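Long-range contact in putative peptidase (Chlamydophila abortus, PDB 3CE2), which is a putative zinc-dependent oligopeptidase of the M3B family, thought to degrade small bioactive peptides: residues A[422-434]-A[566-579]. Sequence-based numbering, arbitrary orientation.
Sequences AQYPIFLAEIAST and FLKSGGSDFPLEIL. With ZN (zinc ion), chain D.
With CG turned opposite its carbonyl carbon (chi1 -61°) and an extended chi2, Leu428 sends both methyls between Phe566 and the helix that starts at Pro575. Leu428 CD1 lies 3.8 Å from Phe566 CE1, while Leu428 CD2 sits at the edge of that ring, in its plane, and is 3.9 Å from Leu579 CG. Phe427 takes a different rotamer, CG opposite its backbone N (chi1 -175°), and crosses Pro575 at about a right angle, Phe427 CD2 to Pro575 CB 3.6 Å; its CZ meets Leu576 CD2. At the first turn of helix 431-447, Ile431 CD1 comes 3.9 Å from Phe566 CZ, and Ala432 CB rests on Leu567 CD2. At the other end the backbones converge: Tyr424 CA and Gly571 CA are 3.9 Å apart, Tyr424 CB lies against Gly570 O, and Gly571 CA makes a CH...O contact with Gln423 O. Segment 422-434 also carries a zinc ligand whose side chain takes no part in the apolar packing: Glu430 OE2 binds zinc at 2.5 Å, joining His402 and His406 of an HExxH helix, as in M3 peptidases. Tyr424 and Phe566 meet His409 of that helix, 394-416, while Phe427 and Ile431 pack on helix 536-553.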
ATOM      1  N   ALA A 422       1.367 -13.098 -12.731  1.00 37.88           N
ATOM      2  CA  ALA A 422       0.034 -12.782 -12.195  1.00 42.43           C
ATOM      3  C   ALA A 422      -0.026 -11.788 -11.037  1.00 43.41           C
ATOM      4  O   ALA A 422      -1.031 -11.115 -10.842  1.00 50.92           O
ATOM      5  CB  ALA A 422      -0.668 -14.054 -11.803  1.00 40.34           C
ATOM      6  N   GLN A 423       1.030 -11.711 -10.247  1.00 43.54           N
ATOM      7  CA  GLN A 423       1.017 -10.844  -9.096  1.00 41.08           C
ATOM      8  C   GLN A 423       1.390  -9.430  -9.520  1.00 38.24           C
ATOM      9  O   GLN A 423       2.508  -9.204  -9.971  1.00 42.62           O
ATOM     10  CB  GLN A 423       2.017 -11.347  -8.048  1.00 40.87           C
ATOM     11  CG  GLN A 423       2.042 -10.460  -6.814  1.00 50.50           C
ATOM     12  CD  GLN A 423       0.633 -10.251  -6.245  1.00 54.05           C
ATOM     13  OE1 GLN A 423       0.043  -9.163  -6.363  1.00 51.79           O
ATOM     14  NE2 GLN A 423       0.070 -11.315  -5.674  1.00 50.00           N
ATOM     15  N   TYR A 424       0.475  -8.472  -9.381  1.00 41.22           N
ATOM     16  CA  TYR A 424       0.782  -7.075  -9.742  1.00 37.56           C
ATOM     17  C   TYR A 424       1.708  -6.497  -8.696  1.00 40.01           C
ATOM     18  O   TYR A 424       1.660  -6.901  -7.554  1.00 45.36           O
ATOM     19  CB  TYR A 424      -0.484  -6.254  -9.866  1.00 39.22           C
ATOM     20  CG  TYR A 424      -1.497  -6.534  -8.795  1.00 44.92           C
ATOM     21  CD1 TYR A 424      -1.346  -6.017  -7.505  1.00 45.92           C
ATOM     22  CD2 TYR A 424      -2.615  -7.312  -9.066  1.00 43.57           C
ATOM     23  CE1 TYR A 424      -2.285  -6.285  -6.526  1.00 47.37           C
ATOM     24  CE2 TYR A 424      -3.567  -7.583  -8.091  1.00 43.10           C
ATOM     25  CZ  TYR A 424      -3.400  -7.072  -6.827  1.00 47.18           C
ATOM     26  OH  TYR A 424      -4.357  -7.354  -5.860  1.00 47.81           O
ATOM     27  N   PRO A 425       2.571  -5.554  -9.071  1.00 42.86           N
ATOM     28  CA  PRO A 425       3.500  -5.108  -8.030  1.00 47.14           C
ATOM     29  C   PRO A 425       2.822  -4.147  -7.046  1.00 48.95           C
ATOM     30  O   PRO A 425       1.676  -3.725  -7.275  1.00 41.28           O
ATOM     31  CB  PRO A 425       4.584  -4.374  -8.824  1.00 42.65           C
ATOM     32  CG  PRO A 425       3.846  -3.773  -9.975  1.00 40.22           C
ATOM     33  CD  PRO A 425       2.757  -4.814 -10.329  1.00 45.60           C
ATOM     34  N   ILE A 426       3.535  -3.812  -5.967  1.00 53.00           N
ATOM     35  CA  ILE A 426       2.987  -2.982  -4.881  1.00 51.95           C
ATOM     36  C   ILE A 426       2.543  -1.621  -5.410  1.00 49.69           C
ATOM     37  O   ILE A 426       1.488  -1.111  -5.049  1.00 49.63           O
ATOM     38  CB  ILE A 426       4.014  -2.778  -3.746  1.00 54.54           C
ATOM     39  CG1 ILE A 426       4.401  -4.120  -3.103  1.00 59.09           C
ATOM     40  CG2 ILE A 426       3.476  -1.796  -2.696  1.00 58.09           C
ATOM     41  CD1 ILE A 426       3.374  -4.670  -2.086  1.00 62.18           C
ATOM     42  N   PHE A 427       3.367  -1.051  -6.278  1.00 41.27           N
ATOM     43  CA  PHE A 427       3.049   0.182  -6.953  1.00 42.16           C
ATOM     44  C   PHE A 427       1.613   0.207  -7.509  1.00 43.37           C
ATOM     45  O   PHE A 427       1.043   1.257  -7.674  1.00 42.97           O
ATOM     46  CB  PHE A 427       4.065   0.394  -8.086  1.00 44.88           C
ATOM     47  CG  PHE A 427       3.921   1.703  -8.802  1.00 48.66           C
ATOM     48  CD1 PHE A 427       4.802   2.743  -8.554  1.00 44.21           C
ATOM     49  CD2 PHE A 427       2.899   1.901  -9.720  1.00 44.79           C
ATOM     50  CE1 PHE A 427       4.664   3.953  -9.204  1.00 41.20           C
ATOM     51  CE2 PHE A 427       2.762   3.104 -10.355  1.00 44.80           C
ATOM     52  CZ  PHE A 427       3.649   4.135 -10.095  1.00 43.11           C
ATOM     53  N   LEU A 428       1.020  -0.938  -7.820  1.00 47.63           N
ATOM     54  CA  LEU A 428      -0.332  -0.914  -8.396  1.00 45.80           C
ATOM     55  C   LEU A 428      -1.388  -1.477  -7.457  1.00 43.56           C
ATOM     56  O   LEU A 428      -2.560  -1.517  -7.796  1.00 46.52           O
ATOM     57  CB  LEU A 428      -0.395  -1.701  -9.711  1.00 42.28           C
ATOM     58  CG  LEU A 428       0.422  -1.344 -10.953  1.00 41.53           C
ATOM     59  CD1 LEU A 428       0.153  -2.402 -12.021  1.00 38.67           C
ATOM     60  CD2 LEU A 428       0.066   0.059 -11.479  1.00 40.52           C
ATOM     61  N   ALA A 429      -0.980  -1.915  -6.274  1.00 43.68           N
ATOM     62  CA  ALA A 429      -1.892  -2.668  -5.401  1.00 42.75           C
ATOM     63  C   ALA A 429      -2.949  -1.850  -4.681  1.00 38.89           C
ATOM     64  O   ALA A 429      -3.828  -2.410  -4.041  1.00 49.14           O
ATOM     65  CB  ALA A 429      -1.096  -3.491  -4.385  1.00 44.68           C
ATOM     66  N   GLU A 430      -2.868  -0.535  -4.732  1.00 40.26           N
ATOM     67  CA  GLU A 430      -3.871   0.244  -4.021  1.00 45.41           C
ATOM     68  C   GLU A 430      -4.934   0.866  -4.946  1.00 42.37           C
ATOM     69  O   GLU A 430      -5.944   1.386  -4.478  1.00 50.09           O
ATOM     70  CB  GLU A 430      -3.216   1.286  -3.084  1.00 46.58           C
ATOM     71  CG  GLU A 430      -2.902   0.778  -1.646  1.00 56.24           C
ATOM     72  CD  GLU A 430      -4.152   0.340  -0.830  1.00 67.78           C
ATOM     73  OE1 GLU A 430      -5.066   1.160  -0.559  1.00 75.25           O
ATOM     74  OE2 GLU A 430      -4.214  -0.836  -0.428  1.00 66.68           O
ATOM     75  N   ILE A 431      -4.716   0.779  -6.253  1.00 35.34           N
ATOM     76  CA  ILE A 431      -5.604   1.398  -7.222  1.00 30.54           C
ATOM     77  C   ILE A 431      -7.027   0.831  -7.193  1.00 37.14           C
ATOM     78  O   ILE A 431      -8.017   1.581  -7.084  1.00 42.88           O
ATOM     79  CB  ILE A 431      -5.008   1.273  -8.637  1.00 31.67           C
ATOM     80  CG1 ILE A 431      -3.684   2.021  -8.718  1.00 31.98           C
ATOM     81  CG2 ILE A 431      -5.947   1.801  -9.697  1.00 31.68           C
ATOM     82  CD1 ILE A 431      -3.125   2.062 -10.131  1.00 34.03           C
ATOM     83  N   ALA A 432      -7.146  -0.490  -7.287  1.00 37.75           N
ATOM     84  CA  ALA A 432      -8.463  -1.110  -7.429  1.00 36.91           C
ATOM     85  C   ALA A 432      -9.304  -0.900  -6.196  1.00 42.70           C
ATOM     86  O   ALA A 432     -10.514  -0.670  -6.302  1.00 43.60           O
ATOM     87  CB  ALA A 432      -8.339  -2.580  -7.717  1.00 33.58           C
ATOM     88  N   SER A 433      -8.667  -0.989  -5.029  1.00 41.17           N
ATOM     89  CA  SER A 433      -9.374  -0.809  -3.766  1.00 43.43           C
ATOM     90  C   SER A 433      -9.839   0.638  -3.588  1.00 45.75           C
ATOM     91  O   SER A 433     -10.978   0.896  -3.173  1.00 39.99           O
ATOM     92  CB  SER A 433      -8.465  -1.199  -2.613  1.00 44.05           C
ATOM     93  OG  SER A 433      -7.193  -0.598  -2.787  1.00 53.17           O
ATOM     94  N   THR A 434      -8.950   1.574  -3.919  1.00 44.84           N
ATOM     95  CA  THR A 434      -9.221   2.988  -3.741  1.00 40.52           C
ATOM     96  C   THR A 434     -10.322   3.421  -4.689  1.00 41.67           C
ATOM     97  O   THR A 434     -11.268   4.106  -4.282  1.00 40.02           O
ATOM     98  CB  THR A 434      -7.946   3.826  -3.955  1.00 43.79           C
ATOM     99  OG1 THR A 434      -7.025   3.569  -2.885  1.00 44.48           O
ATOM    100  CG2 THR A 434      -8.269   5.298  -3.966  1.00 39.38           C
ATOM    101  N   PHE A 566      -6.654  -3.304 -17.408  1.00 38.30           N
ATOM    102  CA  PHE A 566      -5.647  -3.095 -16.398  1.00 37.94           C
ATOM    103  C   PHE A 566      -5.754  -4.193 -15.310  1.00 36.10           C
ATOM    104  O   PHE A 566      -4.778  -4.782 -14.897  1.00 33.66           O
ATOM    105  CB  PHE A 566      -5.817  -1.703 -15.803  1.00 36.10           C
ATOM    106  CG  PHE A 566      -5.208  -1.556 -14.462  1.00 36.58           C
ATOM    107  CD1 PHE A 566      -3.863  -1.310 -14.329  1.00 39.55           C
ATOM    108  CD2 PHE A 566      -5.981  -1.667 -13.330  1.00 34.82           C
ATOM    109  CE1 PHE A 566      -3.293  -1.170 -13.076  1.00 41.05           C
ATOM    110  CE2 PHE A 566      -5.422  -1.532 -12.080  1.00 41.60           C
ATOM    111  CZ  PHE A 566      -4.075  -1.286 -11.950  1.00 39.99           C
ATOM    112  N   LEU A 567      -6.958  -4.493 -14.870  1.00 37.82           N
ATOM    113  CA  LEU A 567      -7.116  -5.411 -13.773  1.00 37.06           C
ATOM    114  C   LEU A 567      -6.624  -6.791 -14.190  1.00 43.24           C
ATOM    115  O   LEU A 567      -6.084  -7.536 -13.370  1.00 43.81           O
ATOM    116  CB  LEU A 567      -8.584  -5.456 -13.355  1.00 38.20           C
ATOM    117  CG  LEU A 567      -9.103  -4.206 -12.656  1.00 41.41           C
ATOM    118  CD1 LEU A 567     -10.487  -4.417 -12.097  1.00 41.13           C
ATOM    119  CD2 LEU A 567      -8.174  -3.855 -11.539  1.00 45.01           C
ATOM    120  N   LYS A 568      -6.809  -7.125 -15.474  1.00 46.49           N
ATOM    121  CA  LYS A 568      -6.414  -8.434 -16.012  1.00 38.26           C
ATOM    122  C   LYS A 568      -4.939  -8.508 -16.380  1.00 39.31           C
ATOM    123  O   LYS A 568      -4.486  -9.528 -16.908  1.00 33.01           O
ATOM    124  CB  LYS A 568      -7.233  -8.751 -17.243  1.00 39.42           C
ATOM    125  CG  LYS A 568      -8.707  -8.687 -16.950  1.00 47.34           C
ATOM    126  CD  LYS A 568      -9.568  -8.831 -18.203  1.00 44.54           C
ATOM    127  CE  LYS A 568     -10.976  -8.302 -17.900  1.00 47.54           C
ATOM    128  NZ  LYS A 568     -12.012  -8.937 -18.736  1.00 44.97           N
ATOM    129  N   SER A 569      -4.183  -7.444 -16.106  1.00 36.70           N
ATOM    130  CA  SER A 569      -2.802  -7.383 -16.567  1.00 36.80           C
ATOM    131  C   SER A 569      -1.817  -7.973 -15.586  1.00 39.01           C
ATOM    132  O   SER A 569      -0.676  -8.250 -15.963  1.00 41.75           O
ATOM    133  CB  SER A 569      -2.394  -5.951 -16.920  1.00 38.86           C
ATOM    134  OG  SER A 569      -3.271  -5.415 -17.897  1.00 39.64           O
ATOM    135  N   GLY A 570      -2.247  -8.155 -14.332  1.00 37.17           N
ATOM    136  CA  GLY A 570      -1.348  -8.619 -13.279  1.00 30.05           C
ATOM    137  C   GLY A 570      -0.046  -7.848 -13.256  1.00 33.43           C
ATOM    138  O   GLY A 570      -0.027  -6.616 -13.323  1.00 32.73           O
ATOM    139  N   GLY A 571       1.061  -8.570 -13.189  1.00 37.34           N
ATOM    140  CA  GLY A 571       2.377  -7.940 -13.222  1.00 33.42           C
ATOM    141  C   GLY A 571       3.142  -8.296 -14.488  1.00 39.76           C
ATOM    142  O   GLY A 571       4.332  -8.573 -14.423  1.00 40.07           O
ATOM    143  N   SER A 572       2.471  -8.263 -15.644  1.00 37.10           N
ATOM    144  CA  SER A 572       3.083  -8.704 -16.902  1.00 39.46           C
ATOM    145  C   SER A 572       4.070  -7.722 -17.528  1.00 43.44           C
ATOM    146  O   SER A 572       4.757  -8.043 -18.491  1.00 50.69           O
ATOM    147  CB  SER A 572       2.011  -9.071 -17.925  1.00 35.71           C
ATOM    148  OG  SER A 572       1.009  -8.086 -17.985  1.00 36.79           O
ATOM    149  N   ASP A 573       4.164  -6.530 -16.976  1.00 41.14           N
ATOM    150  CA  ASP A 573       5.099  -5.575 -17.502  1.00 39.02           C
ATOM    151  C   ASP A 573       5.415  -4.614 -16.366  1.00 42.12           C
ATOM    152  O   ASP A 573       4.824  -4.713 -15.294  1.00 43.59           O
ATOM    153  CB  ASP A 573       4.436  -4.841 -18.659  1.00 40.93           C
ATOM    154  CG  ASP A 573       5.431  -4.291 -19.677  1.00 50.60           C
ATOM    155  OD1 ASP A 573       6.659  -4.228 -19.419  1.00 49.51           O
ATOM    156  OD2 ASP A 573       4.961  -3.901 -20.763  1.00 56.64           O
ATOM    157  N   PHE A 574       6.338  -3.690 -16.593  1.00 40.13           N
ATOM    158  CA  PHE A 574       6.573  -2.599 -15.657  1.00 38.50           C
ATOM    159  C   PHE A 574       5.292  -1.836 -15.413  1.00 37.70           C
ATOM    160  O   PHE A 574       4.494  -1.645 -16.328  1.00 45.76           O
ATOM    161  CB  PHE A 574       7.665  -1.671 -16.191  1.00 37.12           C
ATOM    162  CG  PHE A 574       9.005  -2.342 -16.291  1.00 41.40           C
ATOM    163  CD1 PHE A 574       9.658  -2.795 -15.136  1.00 37.32           C
ATOM    164  CD2 PHE A 574       9.588  -2.591 -17.531  1.00 37.61           C
ATOM    165  CE1 PHE A 574      10.877  -3.449 -15.220  1.00 33.77           C
ATOM    166  CE2 PHE A 574      10.820  -3.241 -17.610  1.00 34.53           C
ATOM    167  CZ  PHE A 574      11.455  -3.673 -16.462  1.00 30.20           C
ATOM    168  N   PRO A 575       5.083  -1.398 -14.172  1.00 38.65           N
ATOM    169  CA  PRO A 575       3.800  -0.762 -13.799  1.00 38.15           C
ATOM    170  C   PRO A 575       3.374   0.430 -14.666  1.00 38.14           C
ATOM    171  O   PRO A 575       2.188   0.563 -14.972  1.00 40.85           O
ATOM    172  CB  PRO A 575       4.018  -0.319 -12.348  1.00 35.51           C
ATOM    173  CG  PRO A 575       5.539  -0.416 -12.105  1.00 34.13           C
ATOM    174  CD  PRO A 575       6.041  -1.474 -13.050  1.00 33.83           C
ATOM    175  N   LEU A 576       4.304   1.298 -15.060  1.00 41.38           N
ATOM    176  CA  LEU A 576       3.886   2.432 -15.897  1.00 42.02           C
ATOM    177  C   LEU A 576       3.456   1.960 -17.277  1.00 43.30           C
ATOM    178  O   LEU A 576       2.514   2.514 -17.865  1.00 49.40           O
ATOM    179  CB  LEU A 576       4.960   3.514 -16.016  1.00 40.49           C
ATOM    180  CG  LEU A 576       5.423   4.205 -14.724  1.00 47.56           C
ATOM    181  CD1 LEU A 576       6.469   5.249 -15.042  1.00 42.82           C
ATOM    182  CD2 LEU A 576       4.273   4.785 -13.860  1.00 39.02           C
ATOM    183  N   GLU A 577       4.146   0.946 -17.795  1.00 42.12           N
ATOM    184  CA  GLU A 577       3.770   0.350 -19.070  1.00 44.08           C
ATOM    185  C   GLU A 577       2.382  -0.271 -19.005  1.00 43.52           C
ATOM    186  O   GLU A 577       1.567  -0.048 -19.902  1.00 46.36           O
ATOM    187  CB  GLU A 577       4.809  -0.656 -19.546  1.00 44.60           C
ATOM    188  CG  GLU A 577       6.085   0.032 -19.982  1.00 57.43           C
ATOM    189  CD  GLU A 577       5.801   1.072 -21.074  1.00 68.32           C
ATOM    190  OE1 GLU A 577       5.101   0.719 -22.060  1.00 65.58           O
ATOM    191  OE2 GLU A 577       6.251   2.245 -20.936  1.00 73.39           O
ATOM    192  N   ILE A 578       2.099  -1.012 -17.935  1.00 36.59           N
ATOM    193  CA  ILE A 578       0.766  -1.576 -17.750  1.00 37.65           C
ATOM    194  C   ILE A 578      -0.277  -0.468 -17.775  1.00 38.29           C
ATOM    195  O   ILE A 578      -1.349  -0.594 -18.359  1.00 42.37           O
ATOM    196  CB  ILE A 578       0.636  -2.294 -16.418  1.00 35.97           C
ATOM    197  CG1 ILE A 578       1.313  -3.660 -16.490  1.00 38.57           C
ATOM    198  CG2 ILE A 578      -0.838  -2.459 -16.056  1.00 34.92           C
ATOM    199  CD1 ILE A 578       1.345  -4.400 -15.116  1.00 39.88           C
ATOM    200  N   LEU A 579       0.043   0.632 -17.125  1.00 41.39           N
ATOM    201  CA  LEU A 579      -0.863   1.742 -17.099  1.00 38.98           C
ATOM    202  C   LEU A 579      -0.978   2.382 -18.472  1.00 40.39           C
ATOM    203  O   LEU A 579      -2.084   2.712 -18.888  1.00 41.31           O
ATOM    204  CB  LEU A 579      -0.398   2.756 -16.070  1.00 43.10           C
ATOM    205  CG  LEU A 579      -0.603   2.321 -14.629  1.00 42.30           C
ATOM    206  CD1 LEU A 579      -0.042   3.388 -13.692  1.00 41.75           C
ATOM    207  CD2 LEU A 579      -2.073   2.174 -14.411  1.00 36.84           C
TER
HETATM  208 ZN    ZN D 703      -5.907  -2.243   0.716  1.00 77.55          ZN